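Local atomic coordinates of succinate-semialdehyde dehydrogenase (Synechococcus sp., PDB entry 4ITA), a protein that probably catalyses the NADP-dependent oxidation of succinic semialdehyde to succinate, as a member of the aldehyde dehydrogenase family. Residues 254-259 with 286-291; 291-296 with 336-341; 304-309 with 363-368. All blocks are in the same frame, centred on the assembly; numbering follows the deposited sequence.

Contact 1: residues 254-259 with 286-291; sequences VARTMN and LKFASL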
loop_
_atom_site.group_PDB
_atom_site.type_symbol
_atom_site.label_atom_id
_atom_site.label_comp_id
_atom_site.label_asym_id
_atom_site.label_seq_id
_atom_site.Cartn_x
_atom_site.Cartn_y
_atom_site.Cartn_z
ATOM N N VAL A 254 33.261 3.166 3.058
ATOM C CA VAL A 254 32.295 3.386 4.127
ATOM C C VAL A 254 30.965 2.716 3.786
ATOM O O VAL A 254 30.381 2.023 4.618
ATOM C CB VAL A 254 32.068 4.885 4.410
ATOM C CG1 VAL A 254 30.941 5.075 5.438
ATOM C CG2 VAL A 254 33.353 5.523 4.908
ATOM N N ALA A 255 30.498 2.906 2.556
ATOM C CA ALA A 255 29.197 2.369 2.167
ATOM C C ALA A 255 29.126 0.837 2.270
ATOM O O ALA A 255 28.109 0.295 2.689
ATOM C CB ALA A 255 28.826 2.842 0.784
ATOM N N ARG A 256 30.199 0.133 1.923
ATOM C CA ARG A 256 30.189 -1.323 2.049
ATOM C C ARG A 256 30.394 -1.793 3.487
ATOM O O ARG A 256 29.797 -2.786 3.906
ATOM C CB ARG A 256 31.230 -1.973 1.123
ATOM C CG ARG A 256 31.493 -3.472 1.384
ATOM C CD ARG A 256 30.376 -4.413 0.890
ATOM N NE ARG A 256 29.235 -4.485 1.811
ATOM C CZ ARG A 256 28.274 -5.409 1.754
ATOM N NH1 ARG A 256 27.280 -5.381 2.632
ATOM N NH2 ARG A 256 28.297 -6.360 0.834
ATOM N N THR A 257 31.236 -1.098 4.248
ATOM C CA THR A 257 31.703 -1.652 5.517
ATOM C C THR A 257 31.050 -1.086 6.778
ATOM O O THR A 257 31.226 -1.651 7.852
ATOM C CB THR A 257 33.254 -1.602 5.646
ATOM O OG1 THR A 257 33.697 -0.243 5.747
ATOM C CG2 THR A 257 33.912 -2.282 4.442
ATOM N N MET A 258 30.304 0.009 6.659
ATOM C CA MET A 258 29.585 0.568 7.810
ATOM C C MET A 258 28.628 -0.469 8.384
ATOM O O MET A 258 28.117 -1.312 7.660
ATOM C CB MET A 258 28.798 1.820 7.400
ATOM C CG MET A 258 27.722 1.546 6.348
ATOM S SD MET A 258 26.846 2.993 5.696
ATOM C CE MET A 258 25.810 2.211 4.452
ATOM N N ASN A 259 28.396 -0.402 9.690
ATOM C CA ASN A 259 27.514 -1.348 10.375
ATOM C C ASN A 259 27.978 -2.788 10.177
ATOM O O ASN A 259 27.165 -3.720 10.096
ATOM C CB ASN A 259 26.057 -1.203 9.922
ATOM C CG ASN A 259 25.079 -1.438 11.051
ATOM O OD1 ASN A 259 25.224 -0.855 12.123
ATOM N ND2 ASN A 259 24.090 -2.300 10.829
ATOM N N LEU A 286 43.367 -1.471 -0.957
ATOM C CA LEU A 286 44.166 -0.827 0.082
ATOM C C LEU A 286 43.320 -0.303 1.246
ATOM O O LEU A 286 43.681 -0.476 2.409
ATOM C CB LEU A 286 44.988 0.307 -0.536
ATOM C CG LEU A 286 46.070 -0.155 -1.521
ATOM C CD1 LEU A 286 46.577 1.029 -2.339
ATOM C CD2 LEU A 286 47.217 -0.827 -0.785
ATOM N N LYS A 287 42.191 0.331 0.935
ATOM C CA LYS A 287 41.348 0.890 1.988
ATOM C C LYS A 287 40.747 -0.220 2.856
ATOM O O LYS A 287 40.750 -0.137 4.086
ATOM C CB LYS A 287 40.255 1.780 1.387
ATOM C CG LYS A 287 39.720 2.836 2.342
ATOM C CD LYS A 287 40.782 3.889 2.648
ATOM C CE LYS A 287 40.398 4.745 3.848
ATOM N NZ LYS A 287 41.535 5.590 4.325
ATOM N N PHE A 288 40.253 -1.280 2.223
ATOM C CA PHE A 288 39.681 -2.397 2.975
ATOM C C PHE A 288 40.754 -3.056 3.842
ATOM O O PHE A 288 40.483 -3.456 4.979
ATOM C CB PHE A 288 39.101 -3.460 2.038
ATOM C CG PHE A 288 37.692 -3.191 1.549
ATOM C CD1 PHE A 288 37.300 -1.936 1.110
ATOM C CD2 PHE A 288 36.782 -4.238 1.463
ATOM C CE1 PHE A 288 36.006 -1.722 0.627
ATOM C CE2 PHE A 288 35.493 -4.029 0.981
ATOM C CZ PHE A 288 35.111 -2.771 0.561
ATOM N N ALA A 289 41.968 -3.167 3.298
ATOM C CA ALA A 289 43.040 -3.915 3.951
ATOM C C ALA A 289 43.454 -3.323 5.293
ATOM O O ALA A 289 43.925 -4.042 6.172
ATOM C CB ALA A 289 44.248 -4.029 3.023
ATOM N N SER A 290 43.270 -2.019 5.455
ATOM C CA SER A 290 43.721 -1.343 6.664
ATOM C C SER A 290 42.605 -0.922 7.629
ATOM O O SER A 290 42.844 -0.178 8.578
ATOM C CB SER A 290 44.652 -0.183 6.303
ATOM O OG SER A 290 45.883 -0.692 5.809
ATOM N N LEU A 291 41.392 -1.418 7.400
ATOM C CA LEU A 291 40.319 -1.211 8.368
ATOM C C LEU A 291 40.657 -1.919 9.680
ATOM O O LEU A 291 41.217 -3.009 9.676
ATOM C CB LEU A 291 38.988 -1.720 7.812
ATOM C CG LEU A 291 38.462 -0.934 6.610
ATOM C CD1 LEU A 291 37.240 -1.621 6.012
ATOM C CD2 LEU A 291 38.128 0.498 7.002
#
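Two neighbouring helices of the aldehyde dehydrogenase fold meet at their C-terminal ends, where Arg-256 and Thr-257 of helix 245-257 face Phe-288 in the last turn of helix 274-289 and Leu-291 just past its end. Helix 245-257 is the crossover of a beta-alpha-beta unit that joins the parallel strands 235-239 and 267-273. The contact is apolar and buried.

The methyl CG2 of Thr-257 sits over one face of the Phe-288 ring. It makes a CH-pi contact, 4.3 Å from CG2 to the ring centroid and 17° off the normal, displaced toward the rim. The same CG2 meets Leu-291 CD1 tip to tip at 3.7 Å. One methyl thus touches both an aromatic ring and a leucine branch. The Thr-257 torsion (chi1 68°) sets CG2 anti to the carbonyl carbon and directs it to the other helix. OG1 turns back to its own helix and bonds Thr-253 O.

Arg-256 contributes only the root of its side chain. Its CG lies 3.8 Å from Phe-288 CZ and approaches the ring obliquely. CB is 4.0 Å from the same CZ. The chain then bends at chi2 and chi3 and carries the guanidinium away from the phenyl ring. There NH2 bonds Val-366 O and NH1 bonds Leu-362 O.

Around this pair, Thr-253 of helix 245-257 also touches Phe-288. Leu-331 of strand 328-331 touches the Phe-288 side chain too. Arg-256 lies against Lys-268 and Phe-270 of strand 267-273, while Thr-257 touches Ile-303 in the loop between helices 274-289 and 309-325.

Contact 2: residues 291-296 with 336-341; sequences LKIGDP and LDRAGY. With EDO (1,2-ethanediol), chain G.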
loop_
_atom_site.group_PDB
_atom_site.type_symbol
_atom_site.label_atom_id
_atom_site.label_comp_id
_atom_site.label_asym_id
_atom_site.label_seq_id
_atom_site.Cartn_x
_atom_site.Cartn_y
_atom_site.Cartn_z
ATOM N N LEU A 291 41.392 -1.418 7.400
ATOM C CA LEU A 291 40.319 -1.211 8.368
ATOM C C LEU A 291 40.657 -1.919 9.680
ATOM O O LEU A 291 41.217 -3.009 9.676
ATOM C CB LEU A 291 38.988 -1.720 7.812
ATOM C CG LEU A 291 38.462 -0.934 6.610
ATOM C CD1 LEU A 291 37.240 -1.621 6.012
ATOM C CD2 LEU A 291 38.128 0.498 7.002
ATOM N N LYS A 292 40.322 -1.290 10.803
ATOM C CA LYS A 292 40.625 -1.871 12.108
ATOM C C LYS A 292 39.502 -2.788 12.571
ATOM O O LYS A 292 38.356 -2.354 12.724
ATOM C CB LYS A 292 40.876 -0.780 13.146
ATOM C CG LYS A 292 41.466 -1.315 14.443
ATOM C CD LYS A 292 41.935 -0.196 15.347
ATOM C CE LYS A 292 43.109 -0.636 16.214
ATOM N NZ LYS A 292 43.638 0.477 17.054
ATOM N N ILE A 293 39.835 -4.055 12.785
ATOM C CA ILE A 293 38.875 -5.041 13.252
ATOM C C ILE A 293 39.107 -5.283 14.737
ATOM O O ILE A 293 40.245 -5.466 15.171
ATOM C CB ILE A 293 39.036 -6.371 12.486
ATOM C CG1 ILE A 293 39.091 -6.117 10.975
ATOM C CG2 ILE A 293 37.915 -7.348 12.844
ATOM C CD1 ILE A 293 39.569 -7.313 10.161
ATOM N N GLY A 294 38.041 -5.284 15.528
ATOM C CA GLY A 294 38.205 -5.529 16.947
ATOM C C GLY A 294 36.960 -5.264 17.763
ATOM O O GLY A 294 35.841 -5.292 17.250
ATOM N N ASP A 295 37.172 -5.018 19.051
ATOM C CA ASP A 295 36.091 -4.776 20.002
ATOM C C ASP A 295 35.324 -3.534 19.573
ATOM O O ASP A 295 35.891 -2.456 19.486
ATOM C CB ASP A 295 36.680 -4.563 21.402
ATOM C CG ASP A 295 35.619 -4.561 22.499
ATOM O OD1 ASP A 295 34.435 -4.303 22.211
ATOM O OD2 ASP A 295 35.978 -4.828 23.666
ATOM N N PRO A 296 34.017 -3.688 19.304
ATOM C CA PRO A 296 33.240 -2.540 18.825
ATOM C C PRO A 296 33.069 -1.428 19.869
ATOM O O PRO A 296 32.745 -0.297 19.506
ATOM C CB PRO A 296 31.893 -3.166 18.441
ATOM C CG PRO A 296 31.794 -4.408 19.274
ATOM C CD PRO A 296 33.216 -4.924 19.339
ATOM N N LEU A 336 37.577 -15.018 10.925
ATOM C CA LEU A 336 38.788 -14.821 11.711
ATOM C C LEU A 336 38.884 -15.870 12.808
ATOM O O LEU A 336 37.870 -16.321 13.337
ATOM C CB LEU A 336 38.828 -13.418 12.314
ATOM C CG LEU A 336 38.832 -12.291 11.280
ATOM C CD1 LEU A 336 39.129 -10.961 11.942
ATOM C CD2 LEU A 336 39.843 -12.572 10.181
ATOM N N ASP A 337 40.111 -16.259 13.138
ATOM C CA ASP A 337 40.342 -17.232 14.194
ATOM C C ASP A 337 40.396 -16.530 15.544
ATOM O O ASP A 337 41.473 -16.289 16.091
ATOM C CB ASP A 337 41.646 -17.991 13.946
ATOM C CG ASP A 337 41.846 -19.134 14.918
ATOM O OD1 ASP A 337 43.011 -19.517 15.147
ATOM O OD2 ASP A 337 40.837 -19.648 15.447
ATOM N N ARG A 338 39.225 -16.191 16.069
ATOM C CA ARG A 338 39.128 -15.515 17.354
ATOM C C ARG A 338 37.721 -15.637 17.906
ATOM O O ARG A 338 36.792 -16.009 17.187
ATOM C CB ARG A 338 39.476 -14.040 17.204
ATOM C CG ARG A 338 38.489 -13.288 16.333
ATOM C CD ARG A 338 39.028 -11.933 15.941
ATOM N NE ARG A 338 39.006 -10.988 17.049
ATOM C CZ ARG A 338 39.538 -9.770 17.000
ATOM N NH1 ARG A 338 40.139 -9.355 15.892
ATOM N NH2 ARG A 338 39.471 -8.969 18.055
ATOM N N ALA A 339 37.574 -15.315 19.185
ATOM C CA ALA A 339 36.269 -15.293 19.828
ATOM C C ALA A 339 35.380 -14.235 19.188
ATOM O O ALA A 339 35.851 -13.167 18.798
ATOM C CB ALA A 339 36.418 -15.024 21.318
ATOM N N GLY A 340 34.095 -14.543 19.091
ATOM C CA GLY A 340 33.148 -13.621 18.491
ATOM C C GLY A 340 32.947 -13.907 17.019
ATOM O O GLY A 340 33.766 -14.577 16.386
ATOM N N TYR A 341 31.865 -13.383 16.458
ATOM C CA TYR A 341 31.463 -13.741 15.100
ATOM C C TYR A 341 32.143 -12.879 14.032
ATOM O O TYR A 341 31.470 -12.248 13.215
ATOM C CB TYR A 341 29.939 -13.653 14.960
ATOM C CG TYR A 341 29.169 -14.312 16.082
ATOM C CD1 TYR A 341 29.512 -15.579 16.542
ATOM C CD2 TYR A 341 28.106 -13.656 16.693
ATOM C CE1 TYR A 341 28.808 -16.176 17.574
ATOM C CE2 TYR A 341 27.399 -14.245 17.721
ATOM C CZ TYR A 341 27.752 -15.503 18.155
ATOM O OH TYR A 341 27.045 -16.086 19.182
HETATM C C1 EDO G . 32.188 -18.080 16.987
HETATM O O1 EDO G . 32.760 -17.582 15.771
HETATM C C2 EDO G . 33.127 -17.778 18.152
HETATM O O2 EDO G . 34.480 -17.921 17.704
#
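Ile-293 and Leu-336 form the close-packed part of this surface contact. Their side chains reach toward each other tip to tip. Leu-336 CD1 lies 3.9 Å from Ile-293 CG2 and 4.1 Å from Ile-293 CD1, so one leucine methyl meets both ends of the branched isoleucine. With chi1 at -49°, Ile-293 has CG2 anti to the backbone N and turned to the leucine, and chi2 near 180° extends CD1 so that it also reaches Leu-336 CD1. Phe-342 also touches Ile-293.

Arg-338 makes the looser, solvent-side part. Its guanidinium lies obliquely beside the 293-294 backbone. NH2 is 3.8 Å from Gly-294 CA. NH1 is 4.0 Å from Ile-293 O, too long for a hydrogen bond. A bend at chi3 turns the guanidinium to this backbone. A cation-pi contact with Phe-342 gives the guanidinium a further partner.

Both segments are loops. Residues 291-296 follow helix 274-289. Residues 336-341 belong to the long connection between the antiparallel strands 328-331 and 346-349, at one border of the seven-stranded sheet. An inverse gamma turn centred on Asp-337 separates Leu-336 from Arg-338, with a weak bond from Arg-338 N to Leu-336 O. At Gly-340 the backbone angles call for glycine, since a CB would press on the preceding carbonyl O.

A 1,2-ethanediol, probably from the crystallisation liquor, occupies the other side of the 336-341 loop. Its O2 donates to Arg-338 O at 3.0 Å, and its O1 donates to Gly-340 O at 3.2 Å. Its C1 lies at the edge of the Tyr-341 ring, 3.7 Å from CD1.

Contact 3: residues 304-309 with 363-368; sequences GPLATE and FAPVAM. With NDP (NADPH dihydro-nicotinamide-adenine-dinucleotide phosphate), chain C; EDO (1,2-ethanediol), chain I.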
loop_
_atom_site.group_PDB
_atom_site.type_symbol
_atom_site.label_atom_id
_atom_site.label_comp_id
_atom_site.label_asym_id
_atom_site.label_seq_id
_atom_site.Cartn_x
_atom_site.Cartn_y
_atom_site.Cartn_z
ATOM N N GLY A 304 33.414 -4.399 13.855
ATOM C CA GLY A 304 33.129 -5.337 14.931
ATOM C C GLY A 304 32.706 -6.684 14.367
ATOM O O GLY A 304 32.797 -6.918 13.163
ATOM N N PRO A 305 32.223 -7.580 15.232
ATOM C CA PRO A 305 31.757 -8.889 14.775
ATOM C C PRO A 305 30.426 -8.754 14.039
ATOM O O PRO A 305 29.707 -7.777 14.257
ATOM C CB PRO A 305 31.527 -9.647 16.089
ATOM C CG PRO A 305 31.109 -8.558 17.050
ATOM C CD PRO A 305 31.942 -7.357 16.664
ATOM N N LEU A 306 30.104 -9.718 13.188
ATOM C CA LEU A 306 28.749 -9.830 12.666
ATOM C C LEU A 306 27.802 -10.133 13.824
ATOM O O LEU A 306 28.230 -10.606 14.879
ATOM C CB LEU A 306 28.677 -10.924 11.604
ATOM C CG LEU A 306 29.604 -10.695 10.409
ATOM C CD1 LEU A 306 29.494 -11.860 9.446
ATOM C CD2 LEU A 306 29.278 -9.377 9.708
ATOM N N ALA A 307 26.516 -9.882 13.638
ATOM C CA ALA A 307 25.610 -9.881 14.786
ATOM C C ALA A 307 25.312 -11.258 15.354
ATOM O O ALA A 307 25.030 -11.383 16.544
ATOM C CB ALA A 307 24.325 -9.181 14.450
ATOM N N THR A 308 25.320 -12.286 14.509
ATOM C CA THR A 308 24.919 -13.623 14.948
ATOM C C THR A 308 25.784 -14.701 14.318
ATOM O O THR A 308 26.414 -14.483 13.283
ATOM C CB THR A 308 23.444 -13.951 14.588
ATOM O OG1 THR A 308 23.341 -14.229 13.188
ATOM C CG2 THR A 308 22.486 -12.814 14.964
ATOM N N GLU A 309 25.804 -15.879 14.933
ATOM C CA GLU A 309 26.535 -17.001 14.348
ATOM C C GLU A 309 25.934 -17.413 13.005
ATOM O O GLU A 309 26.655 -17.830 12.096
ATOM C CB GLU A 309 26.586 -18.189 15.313
ATOM C CG GLU A 309 27.467 -19.344 14.819
ATOM C CD GLU A 309 28.003 -20.214 15.947
ATOM O OE1 GLU A 309 27.686 -19.937 17.121
ATOM O OE2 GLU A 309 28.753 -21.168 15.655
ATOM N N PHE A 363 25.313 -9.735 3.405
ATOM C CA PHE A 363 25.007 -8.941 4.591
ATOM C C PHE A 363 26.190 -9.027 5.546
ATOM O O PHE A 363 26.094 -9.583 6.635
ATOM C CB PHE A 363 23.724 -9.474 5.237
ATOM C CG PHE A 363 22.897 -8.420 5.921
ATOM C CD1 PHE A 363 22.437 -7.315 5.222
ATOM C CD2 PHE A 363 22.556 -8.551 7.256
ATOM C CE1 PHE A 363 21.666 -6.353 5.853
ATOM C CE2 PHE A 363 21.779 -7.596 7.892
ATOM C CZ PHE A 363 21.335 -6.501 7.189
ATOM N N ALA A 364 27.310 -8.462 5.109
ATOM C CA ALA A 364 28.615 -8.616 5.729
ATOM C C ALA A 364 29.547 -7.745 4.887
ATOM O O ALA A 364 29.165 -7.331 3.795
ATOM C CB ALA A 364 29.041 -10.082 5.669
ATOM N N PRO A 365 30.775 -7.469 5.366
ATOM C CA PRO A 365 31.601 -6.506 4.621
ATOM C C PRO A 365 32.335 -7.137 3.440
ATOM O O PRO A 365 33.571 -7.159 3.407
ATOM C CB PRO A 365 32.594 -6.019 5.677
ATOM C CG PRO A 365 32.763 -7.203 6.588
ATOM C CD PRO A 365 31.401 -7.862 6.645
ATOM N N VAL A 366 31.563 -7.635 2.479
ATOM C CA VAL A 366 32.090 -8.400 1.357
ATOM C C VAL A 366 31.654 -7.732 0.062
ATOM O O VAL A 366 30.463 -7.716 -0.268
ATOM C CB VAL A 366 31.581 -9.865 1.390
ATOM C CG1 VAL A 366 32.129 -10.671 0.203
ATOM C CG2 VAL A 366 31.948 -10.525 2.710
ATOM N N ALA A 367 32.611 -7.168 -0.669
ATOM C CA ALA A 367 32.311 -6.461 -1.911
ATOM C C ALA A 367 32.471 -7.377 -3.107
ATOM O O ALA A 367 33.482 -8.065 -3.216
ATOM C CB ALA A 367 33.230 -5.274 -2.061
ATOM N N MET A 368 31.479 -7.393 -3.998
ATOM C CA MET A 368 31.631 -8.012 -5.317
ATOM C C MET A 368 32.044 -6.923 -6.303
ATOM O O MET A 368 31.471 -5.833 -6.292
ATOM C CB MET A 368 30.324 -8.679 -5.780
ATOM C CG MET A 368 29.869 -9.885 -4.956
ATOM S SD MET A 368 28.399 -10.787 -5.602
ATOM C CE MET A 368 27.062 -9.908 -4.760
HETATM P PA NDP C . 14.897 -11.410 9.333
HETATM O O1A NDP C . 13.875 -11.220 8.250
HETATM O O2A NDP C . 15.395 -12.791 9.657
HETATM O O5B NDP C . 14.316 -10.790 10.689
HETATM C C5B NDP C . 13.727 -9.484 10.739
HETATM C C4B NDP C . 12.537 -9.464 11.694
HETATM O O4B NDP C . 11.511 -10.312 11.170
HETATM C C3B NDP C . 12.854 -10.025 13.075
HETATM O O3B NDP C . 12.026 -9.364 14.041
HETATM C C2B NDP C . 12.425 -11.475 12.955
HETATM O O2B NDP C . 12.097 -12.078 14.200
HETATM C C1B NDP C . 11.170 -11.300 12.145
HETATM N N9A NDP C . 10.743 -12.485 11.387
HETATM C C8A NDP C . 11.507 -13.392 10.746
HETATM N N7A NDP C . 10.723 -14.312 10.133
HETATM C C5A NDP C . 9.446 -13.973 10.366
HETATM C C6A NDP C . 8.115 -14.498 10.021
HETATM N N6A NDP C . 8.004 -15.608 9.265
HETATM N N1A NDP C . 7.042 -13.829 10.484
HETATM C C2A NDP C . 7.143 -12.721 11.231
HETATM N N3A NDP C . 8.319 -12.187 11.591
HETATM C C4A NDP C . 9.468 -12.767 11.188
HETATM O O3 NDP C . 16.093 -10.394 8.909
HETATM P PN NDP C . 17.708 -10.436 9.076
HETATM O O1N NDP C . 18.262 -11.817 8.805
HETATM O O2N NDP C . 18.042 -9.713 10.352
HETATM O O5D NDP C . 18.154 -9.498 7.845
HETATM C C5D NDP C . 17.825 -8.115 7.836
HETATM C C4D NDP C . 17.212 -7.745 6.498
HETATM O O4D NDP C . 16.519 -6.493 6.612
HETATM C C3D NDP C . 18.243 -7.553 5.404
HETATM O O3D NDP C . 17.786 -8.148 4.185
HETATM C C2D NDP C . 18.325 -6.041 5.326
HETATM O O2D NDP C . 18.836 -5.630 4.057
HETATM C C1D NDP C . 16.875 -5.643 5.518
HETATM N N1N NDP C . 16.786 -4.222 5.881
HETATM C C2N NDP C . 15.903 -3.419 5.264
HETATM C C3N NDP C . 16.113 -2.041 5.244
HETATM C C7N NDP C . 15.134 -1.109 4.593
HETATM O O7N NDP C . 14.805 -0.093 5.201
HETATM N N7N NDP C . 14.652 -1.393 3.386
HETATM C C4N NDP C . 17.347 -1.434 5.867
HETATM C C5N NDP C . 17.888 -2.344 6.870
HETATM C C6N NDP C . 17.586 -3.702 6.835
HETATM P P2B NDP C . 13.117 -13.066 14.952
HETATM O O1X NDP C . 12.335 -13.450 16.175
HETATM O O2X NDP C . 13.364 -14.228 14.020
HETATM O O3X NDP C . 14.361 -12.297 15.280
HETATM C C1 EDO I . 23.201 -13.715 4.539
HETATM O O1 EDO I . 22.549 -12.785 3.653
HETATM C C2 EDO I . 24.598 -13.201 4.883
HETATM O O2 EDO I . 25.142 -12.558 3.730
#
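Leu-306 provides the apolar packing between 304-309 and 363-368. Its CD2 touches Pro-365 CD at 4.0 Å, and the two side chains cross obliquely. The same methyl lies 4.1 Å from Ala-364 CB, while CD1 also comes near that CB. The torsion (chi1 -59°) sets CG anti to the carbonyl carbon and turns the branch to the Ala-Pro step.

Hydrogen bonds shape each segment separately. Val-366 N bonds Ala-364 O at 2.8 Å, closing an inverse gamma turn centred on Pro-365. Thr-308 is the N-cap of helix 309-325, with OG1 bonded to Ile-311 N.

Phe-363 meets two bound molecules. Its N donates to O2 of a 1,2-ethanediol, probably from the crystallisation liquor, at 2.8 Å and nearly straight at 170°. Its ring is part of the NADPH pocket and lies against the nicotinamide ribose, with C3D over one face and CE1 3.4 Å from C2D. An alanine here would lack the ring, and the nicotinamide ribose would probably lose the flat surface it rests on.

The buried join sits where the loop before helix 309-325 meets the entry to strand 366-372. Ile-311 and Ile-315 of that helix touch Leu-306, and Ile-315 also touches Ala-364 and Val-366. On the sheet, Val-366 packs on strand 346-349 and Ala-367 on Phe-270 of strand 267-273.

How the contacts relate
Contacts 1 and 3 are buried; contact 2 is at the surface. Contact 1 joins two helix ends, contact 2 two loops, and contact 3 a loop to the start of a strand. Contacts 1 and 2 share Leu-291. Segments 291-296 and 304-309 lie in one loop, between helices 274-289 and 309-325. Arg-256 of contact 1 reaches the backbone of 363-368, and Phe-288 packs on Ala-367. Contacts 2 and 3 are tied by Tyr-341 O and Leu-306 N at 2.9 Å, probably a hydrogen bond. In contact 1 the arginine packs with its aliphatic root; in contact 2 its guanidinium lies loosely beside backbone. Contact 3 alone includes a cofactor-pocket residue.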